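Local coordinates for probable outer membrane protein (Pseudomonas aeruginosa, PDB 3DWO) that probably carries long-chain fatty acids or similar hydrophobic compounds across the outer membrane, as a beta-barrel channel of the FadL family, at residues Pro24-Ser28 with Ile40-Gln46; Leu97-Leu102 with Leu114-Val118; Phe135-Thr139 with Asp370-Pro374; Gly242-Asp248 with Leu272-Ala278. All coordinates share one frame; numbering follows the deposited sequence.

Contact 1. Residues Pro24-Ser28 with Ile40-Gln46; sequences PNDPS and IDKRIAQ
Pro27 and Asn25 meet Ile40, Ile44 and Gln46 where the N-terminal plug characteristic of FadL-family barrels rests against the start of the first barrel strand, 44-63, and the loop leading into it. The pairing illustrates how a plug can be held to a barrel without strand pairing, here by close packing of Ile40, Ile44 and Pro27 among side chains and backbone oxygens. Ile44 points both branches at the plug. Its CG2 lies 4.1 Å from Pro27 CG, while CD1 lies 3.6 Å from Asn25 O. Ile40, ahead of the strand, rests CD1 3.7 Å from Asp26 O. Asn25 packs its CB on Lys42 CE and Ile44 CD1. Gln46 crosses the proline at about a right angle; with CG anti to the backbone N (chi1 -179°) and the chain extended beyond it, OE1 is carried to 3.0 Å from Pro27 CG, a tight fit. The amide is fixed from outside the pair, by Asn9 at OE1 and Thr440 at NE2. Polar interactions organise the plug segment internally. Asp26 caps the turn into helix 29-32: its OD1 accepts from Ser28 N at 3.0 Å, and its OD2 takes the Ser28 OG hydroxyl at 2.7 Å, each donor lying above the carboxylate plane.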
# COMPACT_ATOMS: atom_id res chain seq x y z
N PRO A 24 26.26 -2.08 -7.90
CA PRO A 24 26.97 -1.12 -8.75
C PRO A 24 26.14 -0.27 -9.71
O PRO A 24 25.40 -0.79 -10.55
CB PRO A 24 27.98 -2.00 -9.48
CG PRO A 24 28.35 -3.00 -8.43
CD PRO A 24 27.00 -3.36 -7.83
N ASN A 25 26.28 1.05 -9.57
CA ASN A 25 25.59 2.01 -10.42
C ASN A 25 24.08 1.79 -10.59
O ASN A 25 23.58 1.72 -11.72
CB ASN A 25 26.25 2.06 -11.80
CG ASN A 25 27.73 2.42 -11.72
OD1 ASN A 25 28.10 3.44 -11.14
ND2 ASN A 25 28.57 1.58 -12.30
N ASP A 26 23.38 1.68 -9.48
CA ASP A 26 21.93 1.48 -9.49
C ASP A 26 21.26 2.82 -9.19
O ASP A 26 21.24 3.28 -8.05
CB ASP A 26 21.55 0.44 -8.43
CG ASP A 26 20.05 0.27 -8.30
OD1 ASP A 26 19.30 0.85 -9.11
OD2 ASP A 26 19.62 -0.45 -7.37
N PRO A 27 20.69 3.45 -10.23
CA PRO A 27 20.01 4.75 -10.09
C PRO A 27 18.87 4.81 -9.07
O PRO A 27 18.49 5.90 -8.64
CB PRO A 27 19.54 5.04 -11.52
CG PRO A 27 19.31 3.67 -12.08
CD PRO A 27 20.52 2.92 -11.59
N SER A 28 18.34 3.66 -8.67
CA SER A 28 17.26 3.64 -7.68
C SER A 28 17.76 4.19 -6.35
O SER A 28 16.97 4.47 -5.45
CB SER A 28 16.74 2.21 -7.47
OG SER A 28 17.73 1.40 -6.88
N ILE A 40 28.40 6.24 -7.65
CA ILE A 40 27.95 6.07 -9.03
C ILE A 40 28.80 7.05 -9.82
O ILE A 40 28.65 8.27 -9.70
CB ILE A 40 26.45 6.40 -9.18
CG1 ILE A 40 25.62 5.30 -8.51
CG2 ILE A 40 26.08 6.55 -10.65
CD1 ILE A 40 24.13 5.51 -8.56
N ASP A 41 29.71 6.50 -10.63
CA ASP A 41 30.65 7.29 -11.41
C ASP A 41 30.17 8.03 -12.66
O ASP A 41 30.96 8.69 -13.32
CB ASP A 41 31.85 6.41 -11.77
CG ASP A 41 31.44 5.02 -12.24
OD1 ASP A 41 32.31 4.12 -12.27
OD2 ASP A 41 30.25 4.83 -12.59
N LYS A 42 28.88 7.95 -12.98
CA LYS A 42 28.39 8.65 -14.16
C LYS A 42 26.90 8.97 -14.16
O LYS A 42 26.16 8.56 -13.26
CB LYS A 42 28.73 7.86 -15.43
CG LYS A 42 28.76 6.35 -15.23
CD LYS A 42 27.46 5.82 -14.66
CE LYS A 42 27.60 4.35 -14.29
NZ LYS A 42 28.08 3.54 -15.44
N ARG A 43 26.47 9.71 -15.18
CA ARG A 43 25.07 10.10 -15.33
C ARG A 43 24.24 8.90 -15.77
O ARG A 43 24.59 8.22 -16.73
CB ARG A 43 24.92 11.18 -16.40
CG ARG A 43 25.54 12.53 -16.09
CD ARG A 43 25.18 13.50 -17.20
NE ARG A 43 25.69 14.85 -16.98
CZ ARG A 43 25.34 15.90 -17.73
NH1 ARG A 43 24.48 15.75 -18.73
NH2 ARG A 43 25.85 17.10 -17.47
N ILE A 44 23.14 8.65 -15.07
CA ILE A 44 22.27 7.54 -15.41
C ILE A 44 20.81 7.95 -15.34
O ILE A 44 20.37 8.58 -14.37
CB ILE A 44 22.50 6.34 -14.47
CG1 ILE A 44 23.99 5.99 -14.42
CG2 ILE A 44 21.73 5.13 -14.99
CD1 ILE A 44 24.31 4.81 -13.52
N ALA A 45 20.06 7.61 -16.38
CA ALA A 45 18.64 7.89 -16.48
C ALA A 45 17.97 6.53 -16.63
O ALA A 45 18.42 5.70 -17.42
CB ALA A 45 18.35 8.76 -17.69
N GLN A 46 16.90 6.29 -15.87
CA GLN A 46 16.24 5.00 -15.93
C GLN A 46 14.73 5.06 -15.76
O GLN A 46 14.21 5.81 -14.93
CB GLN A 46 16.83 4.10 -14.84
CG GLN A 46 16.26 2.69 -14.78
CD GLN A 46 16.83 1.91 -13.61
OE1 GLN A 46 16.64 2.26 -12.45
NE2 GLN A 46 17.55 0.84 -13.92

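Contact 2. Residues Leu97-Leu102 with Leu114-Val118; sequences LPTGFL and LSQVV. With C8E ((hydroxyethyloxy)tri(ethyloxy)octane), chain L.
Phe101 and Ser115 face each other on the closely packed side of two neighbouring strands, 93-105 and 110-125, which run antiparallel with their short axes 4.5 Å apart. Phe101 CD1 presses to 3.3 Å from Ser115 CB, and the next ring carbon, CE1, lies 4.0 Å from Val117 CG2. Phe31 of helix 29-32 covers this same face, touching all three side chains. Here too a water joins Thr99 OG1 to Val118 N, which donates to it. The backbones are joined by hydrogen-bonded pairs: Gly100 with Gln116, where Gly100 N donates to Gln116 O at 3.0 Å, and Leu102 with Leu114. The opposite face, with Leu102, Leu114 and Gln116, is less buried. There the two leucines lie side by side, pointing the same way, and a detergent tail runs across the strands, its C3 3.7 Å from Gly100 C. Gln116 bends at chi2 (-88°), bringing its amide across to the Pro98-Thr99 backbone. NE2 donates to Pro98 O at 3.0 Å, arriving from above the carbonyl plane although the acceptor lies in the amide's own plane. One face packed on the plug, the other touched by a detergent tail: this is the beta hairpin of a membrane-spanning barrel wall.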
# COMPACT_ATOMS: atom_id res chain seq x y z
N LEU A 97 2.49 0.48 -12.79
CA LEU A 97 3.23 1.30 -11.85
C LEU A 97 4.56 1.73 -12.42
O LEU A 97 5.51 0.94 -12.50
CB LEU A 97 3.47 0.57 -10.53
CG LEU A 97 2.28 0.42 -9.59
CD1 LEU A 97 1.41 -0.73 -10.04
CD2 LEU A 97 2.80 0.19 -8.18
N PRO A 98 4.66 3.00 -12.83
CA PRO A 98 5.88 3.56 -13.41
C PRO A 98 6.82 3.99 -12.30
O PRO A 98 6.39 4.24 -11.17
CB PRO A 98 5.35 4.75 -14.19
CG PRO A 98 4.29 5.27 -13.26
CD PRO A 98 3.58 4.00 -12.82
N THR A 99 8.10 4.07 -12.62
CA THR A 99 9.11 4.50 -11.67
C THR A 99 10.27 5.07 -12.47
O THR A 99 10.69 4.50 -13.48
CB THR A 99 9.58 3.33 -10.80
OG1 THR A 99 8.53 2.94 -9.90
CG2 THR A 99 10.80 3.72 -9.99
N GLY A 100 10.78 6.23 -12.04
CA GLY A 100 11.88 6.86 -12.74
C GLY A 100 13.01 7.29 -11.83
O GLY A 100 12.77 7.78 -10.73
N PHE A 101 14.24 7.10 -12.29
CA PHE A 101 15.41 7.48 -11.51
C PHE A 101 16.44 8.19 -12.37
O PHE A 101 16.69 7.81 -13.52
CB PHE A 101 16.05 6.25 -10.87
CG PHE A 101 15.18 5.54 -9.88
CD1 PHE A 101 14.86 6.13 -8.67
CD2 PHE A 101 14.67 4.27 -10.17
CE1 PHE A 101 14.06 5.47 -7.74
CE2 PHE A 101 13.87 3.60 -9.25
CZ PHE A 101 13.56 4.19 -8.03
N LEU A 102 17.04 9.22 -11.80
CA LEU A 102 18.06 9.98 -12.49
C LEU A 102 19.16 10.32 -11.49
O LEU A 102 18.88 10.86 -10.42
CB LEU A 102 17.48 11.26 -13.09
CG LEU A 102 18.50 12.20 -13.73
CD1 LEU A 102 19.19 11.50 -14.89
CD2 LEU A 102 17.79 13.45 -14.21
N LEU A 114 17.19 12.37 -8.66
CA LEU A 114 15.81 12.72 -8.98
C LEU A 114 15.04 11.43 -9.22
O LEU A 114 15.58 10.49 -9.80
CB LEU A 114 15.77 13.57 -10.25
CG LEU A 114 15.25 15.00 -10.21
CD1 LEU A 114 15.79 15.71 -8.99
CD2 LEU A 114 15.65 15.72 -11.49
N SER A 115 13.78 11.39 -8.79
CA SER A 115 13.00 10.18 -9.02
C SER A 115 11.50 10.35 -8.88
O SER A 115 11.01 11.26 -8.22
CB SER A 115 13.46 9.07 -8.06
OG SER A 115 12.92 9.25 -6.77
N GLN A 116 10.78 9.45 -9.55
CA GLN A 116 9.33 9.41 -9.50
C GLN A 116 9.07 8.04 -8.92
O GLN A 116 9.49 7.03 -9.49
CB GLN A 116 8.73 9.54 -10.90
CG GLN A 116 7.25 9.21 -10.96
CD GLN A 116 7.01 7.74 -11.19
OE1 GLN A 116 7.43 7.19 -12.21
NE2 GLN A 116 6.33 7.09 -10.26
N VAL A 117 8.38 8.00 -7.78
CA VAL A 117 8.11 6.76 -7.07
C VAL A 117 6.63 6.57 -6.68
O VAL A 117 5.84 7.51 -6.72
CB VAL A 117 9.00 6.70 -5.80
CG1 VAL A 117 8.48 5.68 -4.82
CG2 VAL A 117 10.43 6.35 -6.20
N VAL A 118 6.29 5.34 -6.31
CA VAL A 118 4.93 4.98 -5.88
C VAL A 118 5.07 4.24 -4.55
O VAL A 118 5.07 3.01 -4.50
CB VAL A 118 4.25 4.06 -6.92
CG1 VAL A 118 2.79 3.84 -6.54
CG2 VAL A 118 4.35 4.67 -8.32
C1 C8E L . 11.73 12.41 -12.06
C2 C8E L . 12.79 11.89 -12.90
C3 C8E L . 12.52 10.59 -13.50
C4 C8E L . 13.65 10.25 -14.34
C5 C8E L . 13.15 9.95 -15.71
C6 C8E L . 14.22 9.41 -16.52
O HOH W 1 8.20 3.05 -6.93

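Contact 3. Residues Phe135-Thr139 with Asp370-Pro374; sequences FAVDT and DPRIP. With C8E ((hydroxyethyloxy)tri(ethyloxy)octane), chain D; C8E ((hydroxyethyloxy)tri(ethyloxy)octane), chain E.
Arg372 lies against Thr139 and Ala136, joining a loop before strand 378-388 to the start of strand 138-153, although the two are more than 230 residues apart in sequence. The apolar pairs centre on Pro371: its CB meets Ala136 CB, and its CD lies 4.1 Å from Phe135 CB. Two further atoms pack on the arginine's methylenes. Ala136 CB sits 3.8 Å from Arg372 CG, and Thr139, crossing the arginine at about a right angle, places OG1 3.3 Å from that same CG. The arginine leaves with CG beside the backbone N (chi1 -58°) and stays extended to NE, which brings one face of the guanidinium against Phe135 O, close but not hydrogen-bonded.

No direct hydrogen bond crosses the contact; waters do this work. One accepts from Arg372 NE at 2.7 Å, donates to Asp138 O and is hydrogen-bonded to Thr139 OG1. A second donates to both Phe135 O and Asp370 OD2. Charge is balanced within the loop, where Arg372 NH1 and Asp370 OD2 form a salt bridge at 3.6 Å. Detergent packs on the loop too: the chain D molecule sets its C4 3.5 Å from Ile373 CG1, and the chain E molecule meets Ile373 CG2 and Pro374. Next to Thr139, Val137 and Asp138 both face Ser174 in a classic beta bulge. The chemistry implies a buried arginine whose positive charge is probably stabilised by the Asp370 carboxylate, with Tyr331, Gln175 and a water also binding its nitrogens, while strand and loop are joined through water.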
# COMPACT_ATOMS: atom_id res chain seq x y z
N PHE A 135 -19.02 -3.90 5.70
CA PHE A 135 -17.63 -3.69 6.10
C PHE A 135 -16.79 -3.05 5.00
O PHE A 135 -15.86 -2.30 5.29
CB PHE A 135 -16.97 -5.01 6.51
CG PHE A 135 -17.58 -5.64 7.72
CD1 PHE A 135 -18.75 -6.39 7.62
CD2 PHE A 135 -17.00 -5.46 8.98
CE1 PHE A 135 -19.33 -6.96 8.76
CE2 PHE A 135 -17.57 -6.03 10.11
CZ PHE A 135 -18.74 -6.77 10.00
N ALA A 136 -17.12 -3.36 3.75
CA ALA A 136 -16.38 -2.81 2.64
C ALA A 136 -16.96 -3.16 1.28
O ALA A 136 -17.53 -4.23 1.08
CB ALA A 136 -14.93 -3.28 2.69
N VAL A 137 -16.81 -2.21 0.36
CA VAL A 137 -17.24 -2.41 -1.01
C VAL A 137 -15.97 -2.10 -1.81
O VAL A 137 -15.26 -3.01 -2.24
CB VAL A 137 -18.39 -1.47 -1.42
CG1 VAL A 137 -18.74 -1.68 -2.89
CG2 VAL A 137 -19.62 -1.76 -0.56
N ASP A 138 -15.66 -0.82 -1.97
CA ASP A 138 -14.46 -0.42 -2.69
C ASP A 138 -13.40 0.27 -1.83
O ASP A 138 -13.73 1.04 -0.93
CB ASP A 138 -14.82 0.50 -3.86
CG ASP A 138 -15.64 -0.20 -4.92
OD1 ASP A 138 -15.64 -1.45 -4.93
OD2 ASP A 138 -16.26 0.50 -5.74
N THR A 139 -12.14 -0.02 -2.12
CA THR A 139 -11.02 0.58 -1.41
C THR A 139 -9.93 0.84 -2.45
O THR A 139 -9.50 -0.06 -3.16
CB THR A 139 -10.45 -0.37 -0.32
OG1 THR A 139 -11.48 -0.68 0.63
CG2 THR A 139 -9.29 0.29 0.39
N ASP A 370 -9.75 -6.62 7.94
CA ASP A 370 -11.04 -6.58 7.28
C ASP A 370 -10.88 -6.77 5.77
O ASP A 370 -9.76 -6.95 5.29
CB ASP A 370 -11.76 -5.26 7.60
CG ASP A 370 -11.03 -4.05 7.06
OD1 ASP A 370 -10.06 -4.24 6.29
OD2 ASP A 370 -11.43 -2.92 7.41
N PRO A 371 -11.98 -6.74 5.01
CA PRO A 371 -11.93 -6.93 3.55
C PRO A 371 -11.18 -5.88 2.72
O PRO A 371 -10.81 -6.15 1.58
CB PRO A 371 -13.40 -7.01 3.16
CG PRO A 371 -14.06 -7.52 4.43
CD PRO A 371 -13.38 -6.69 5.47
N ARG A 372 -10.97 -4.68 3.28
CA ARG A 372 -10.27 -3.62 2.55
C ARG A 372 -8.83 -4.03 2.21
O ARG A 372 -8.39 -3.92 1.07
CB ARG A 372 -10.22 -2.33 3.36
CG ARG A 372 -11.57 -1.78 3.73
CD ARG A 372 -11.51 -0.31 4.13
NE ARG A 372 -12.85 0.25 4.13
CZ ARG A 372 -13.61 0.41 5.21
NH1 ARG A 372 -13.15 0.08 6.42
NH2 ARG A 372 -14.84 0.87 5.08
N ILE A 373 -8.11 -4.49 3.23
CA ILE A 373 -6.72 -4.91 3.11
C ILE A 373 -6.59 -6.26 3.84
O ILE A 373 -6.10 -6.32 4.96
CB ILE A 373 -5.75 -3.92 3.80
CG1 ILE A 373 -6.06 -2.48 3.38
CG2 ILE A 373 -4.32 -4.27 3.46
CD1 ILE A 373 -5.75 -2.16 1.93
N PRO A 374 -7.06 -7.34 3.21
CA PRO A 374 -6.98 -8.66 3.85
C PRO A 374 -5.68 -9.41 3.55
O PRO A 374 -5.73 -10.50 2.98
CB PRO A 374 -8.18 -9.38 3.27
CG PRO A 374 -8.13 -8.91 1.82
CD PRO A 374 -7.84 -7.41 1.96
C1 C8E D . -6.59 -4.13 7.45
C2 C8E D . -7.37 -3.09 6.78
C3 C8E D . -6.82 -1.74 6.86
C4 C8E D . -7.68 -0.88 6.06
C5 C8E D . -6.92 0.34 5.70
C6 C8E D . -7.53 0.99 4.56
C7 C8E D . -7.02 2.34 4.74
C8 C8E D . -6.68 2.91 3.41
O9 C8E D . -7.07 4.17 2.89
C10 C8E D . -8.45 4.45 2.74
C11 C8E D . -8.53 5.84 2.19
O12 C8E D . -8.74 6.79 3.25
C13 C8E D . -10.03 7.47 3.24
C14 C8E D . -11.36 6.93 3.86
O15 C8E D . -12.32 7.54 4.78
C16 C8E D . -12.01 7.25 6.16
C17 C8E D . -12.66 5.97 6.72
O18 C8E D . -13.78 5.31 6.08
C19 C8E D . -15.07 5.78 6.55
C20 C8E D . -16.16 4.83 7.17
O21 C8E D . -17.18 4.29 6.31
C1 C8E E . -3.66 1.86 -8.27
C2 C8E E . -3.58 0.75 -7.32
C3 C8E E . -2.33 0.69 -6.57
C4 C8E E . -1.46 -0.27 -7.24
C5 C8E E . -0.84 -1.14 -6.21
C6 C8E E . 0.33 -1.78 -6.76
C7 C8E E . 0.60 -2.74 -5.71
C8 C8E E . 0.93 -4.02 -6.34
O9 C8E E . 1.65 -5.09 -5.77
C10 C8E E . 2.99 -4.90 -5.35
C11 C8E E . 3.41 -6.23 -4.81
O12 C8E E . 2.52 -6.66 -3.76
C13 C8E E . 2.62 -8.07 -3.40
C14 C8E E . 1.46 -8.96 -2.86
O15 C8E E . 0.11 -9.18 -3.35
C16 C8E E . -0.82 -8.24 -2.77
C17 C8E E . -1.47 -8.71 -1.46
O18 C8E E . -2.85 -9.11 -1.37
C19 C8E E . -3.74 -8.00 -1.06
C20 C8E E . -4.54 -7.87 0.28
O21 C8E E . -4.08 -6.94 1.27
O HOH W 2 -14.40 -2.96 7.66
O HOH W 3 -13.94 0.13 1.68

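Contact 4. Residues Gly242-Asp248 with Leu272-Ala278; sequences GHYNLYD and LRMGASA
Gly242 to Leu246 pair antiparallel with Met274 to Ala278, the short strand axes 4.0 Å apart, through hydrogen-bonded pairs at Gly242-Ala278 and Tyr244-Ala276 and a further bond from Leu246 N to Met274 O at 2.9 Å. The connection between these strands, residues 249-271, carries helices 253-259 and 262-266, making the pairing the base of an elaborated loop on the barrel wall.

Tyr244 dominates the side-chain packing. Its CG stands between the backbone N and the carbonyl carbon (chi1 81°), which swings the ring across the partner strand; Ala276 N lies over the ring centre, 4.1 Å above its plane. Ala276 CB is 3.8 Å from Tyr244 CE2, and Ala278 CB meets the ring edge. At the far end, Tyr244 OH accepts a hydrogen bond from Arg273 N at 3.0 Å, extending the pairing into the non-strand residues, while Leu272 CD1 touches the same hydroxyl. Leu246 CD1 reaches 3.2 Å from Arg273 O. Met274 starts away from the partner strand, but bends at chi2 and chi3 return its CE to 3.4 Å from Asp248 OD2, the two side chains crossing at about a right angle.

Strand 226-248 is flanked on its other edge by strand 201-220, where Arg204 binds the Asn245 side chain and Met203 and Val205 touch Tyr244. Helix 253-259 covers Leu246 and Met274 through Ile258, and Ser321 of strand 316-321 touches both Tyr244 and Ala276.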
# COMPACT_ATOMS: atom_id res chain seq x y z
N GLY A 242 -11.15 15.99 1.48
CA GLY A 242 -12.07 15.83 0.37
C GLY A 242 -13.52 15.90 0.82
O GLY A 242 -13.91 16.84 1.52
N HIS A 243 -14.31 14.90 0.44
CA HIS A 243 -15.73 14.87 0.78
C HIS A 243 -16.23 13.45 0.98
O HIS A 243 -15.54 12.49 0.68
CB HIS A 243 -16.56 15.49 -0.36
CG HIS A 243 -16.04 16.80 -0.84
ND1 HIS A 243 -16.44 18.01 -0.30
CD2 HIS A 243 -15.11 17.10 -1.78
CE1 HIS A 243 -15.78 18.99 -0.89
NE2 HIS A 243 -14.96 18.47 -1.78
N TYR A 244 -17.46 13.34 1.49
CA TYR A 244 -18.11 12.05 1.66
C TYR A 244 -19.55 12.31 1.29
O TYR A 244 -20.05 13.42 1.44
CB TYR A 244 -18.01 11.53 3.12
CG TYR A 244 -19.03 12.11 4.09
CD1 TYR A 244 -20.38 11.74 4.03
CD2 TYR A 244 -18.64 13.02 5.07
CE1 TYR A 244 -21.31 12.27 4.93
CE2 TYR A 244 -19.57 13.56 5.98
CZ TYR A 244 -20.90 13.18 5.90
OH TYR A 244 -21.81 13.70 6.79
N ASN A 245 -20.22 11.29 0.77
CA ASN A 245 -21.61 11.42 0.40
C ASN A 245 -22.22 10.04 0.57
O ASN A 245 -21.51 9.03 0.56
CB ASN A 245 -21.77 11.93 -1.04
CG ASN A 245 -21.48 10.87 -2.08
OD1 ASN A 245 -22.30 9.98 -2.32
ND2 ASN A 245 -20.32 10.96 -2.70
N LEU A 246 -23.53 10.00 0.76
CA LEU A 246 -24.22 8.74 0.93
C LEU A 246 -25.14 8.55 -0.26
O LEU A 246 -25.95 9.42 -0.55
CB LEU A 246 -25.05 8.75 2.22
CG LEU A 246 -24.35 8.88 3.57
CD1 LEU A 246 -23.47 10.11 3.59
CD2 LEU A 246 -25.40 8.98 4.66
N TYR A 247 -24.99 7.43 -0.95
CA TYR A 247 -25.85 7.14 -2.08
C TYR A 247 -26.90 6.17 -1.58
O TYR A 247 -26.67 4.96 -1.53
CB TYR A 247 -25.06 6.51 -3.23
CG TYR A 247 -25.95 5.78 -4.22
CD1 TYR A 247 -27.14 6.35 -4.67
CD2 TYR A 247 -25.64 4.49 -4.65
CE1 TYR A 247 -28.01 5.66 -5.52
CE2 TYR A 247 -26.49 3.79 -5.50
CZ TYR A 247 -27.68 4.38 -5.93
OH TYR A 247 -28.55 3.67 -6.72
N ASP A 248 -28.06 6.70 -1.21
CA ASP A 248 -29.15 5.86 -0.70
C ASP A 248 -29.94 5.15 -1.80
O ASP A 248 -30.22 5.72 -2.85
CB ASP A 248 -30.12 6.71 0.13
CG ASP A 248 -30.74 7.85 -0.66
OD1 ASP A 248 -31.98 7.97 -0.66
OD2 ASP A 248 -29.98 8.62 -1.29
N LEU A 272 -24.17 13.65 11.03
CA LEU A 272 -24.16 12.98 9.74
C LEU A 272 -25.14 13.64 8.76
O LEU A 272 -26.28 13.97 9.11
CB LEU A 272 -24.52 11.51 9.91
CG LEU A 272 -24.48 10.66 8.63
CD1 LEU A 272 -23.03 10.55 8.15
CD2 LEU A 272 -25.06 9.28 8.90
N ARG A 273 -24.68 13.83 7.52
CA ARG A 273 -25.51 14.45 6.48
C ARG A 273 -25.47 13.59 5.22
O ARG A 273 -24.77 12.57 5.19
CB ARG A 273 -24.98 15.85 6.18
CG ARG A 273 -24.87 16.75 7.41
CD ARG A 273 -24.13 18.04 7.09
NE ARG A 273 -23.95 18.89 8.26
CZ ARG A 273 -23.29 20.04 8.26
NH1 ARG A 273 -22.73 20.49 7.14
NH2 ARG A 273 -23.18 20.75 9.38
N MET A 274 -26.21 13.99 4.19
CA MET A 274 -26.21 13.22 2.96
C MET A 274 -24.91 13.43 2.20
O MET A 274 -24.57 12.67 1.31
CB MET A 274 -27.41 13.62 2.08
CG MET A 274 -28.75 13.12 2.61
SD MET A 274 -28.77 11.33 2.95
CE MET A 274 -28.96 10.67 1.29
N GLY A 275 -24.18 14.47 2.60
CA GLY A 275 -22.90 14.79 1.97
C GLY A 275 -22.25 15.97 2.68
O GLY A 275 -22.95 16.85 3.15
N ALA A 276 -20.93 15.98 2.75
CA ALA A 276 -20.22 17.07 3.41
C ALA A 276 -18.73 16.94 3.15
O ALA A 276 -18.27 15.94 2.62
CB ALA A 276 -20.50 17.04 4.92
N SER A 277 -17.97 17.97 3.52
CA SER A 277 -16.52 17.93 3.33
C SER A 277 -15.99 16.93 4.37
O SER A 277 -16.70 16.60 5.32
CB SER A 277 -15.92 19.32 3.56
OG SER A 277 -16.21 19.78 4.87
N ALA A 278 -14.76 16.45 4.19
CA ALA A 278 -14.23 15.46 5.11
C ALA A 278 -12.71 15.36 5.10
O ALA A 278 -12.05 15.86 4.19
CB ALA A 278 -14.82 14.10 4.77

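In the fold
Contacts 1 and 2 touch and lie on the same side of the chain's centre, contact 1 farther out: Gln46 N probably donates to Phe101 O, and the Phe101 ring packs on Ser28, so plug, first strand and second strand form a continuous unit. Contacts 3 and 4 lie on the opposite side of the chain's centre from contact 1, their centres about 19 Å apart, with 242-278 nested inside the span closed by contact 3. Contacts 2 and 4 are both antiparallel strand pairings bound by backbone hydrogen bonds, contact 4 being the less buried. Contacts 1 and 3 instead set loops against strand beginnings: the first relies on side-chain packing against a proline and backbone oxygens, the second on water and a buried ion pair.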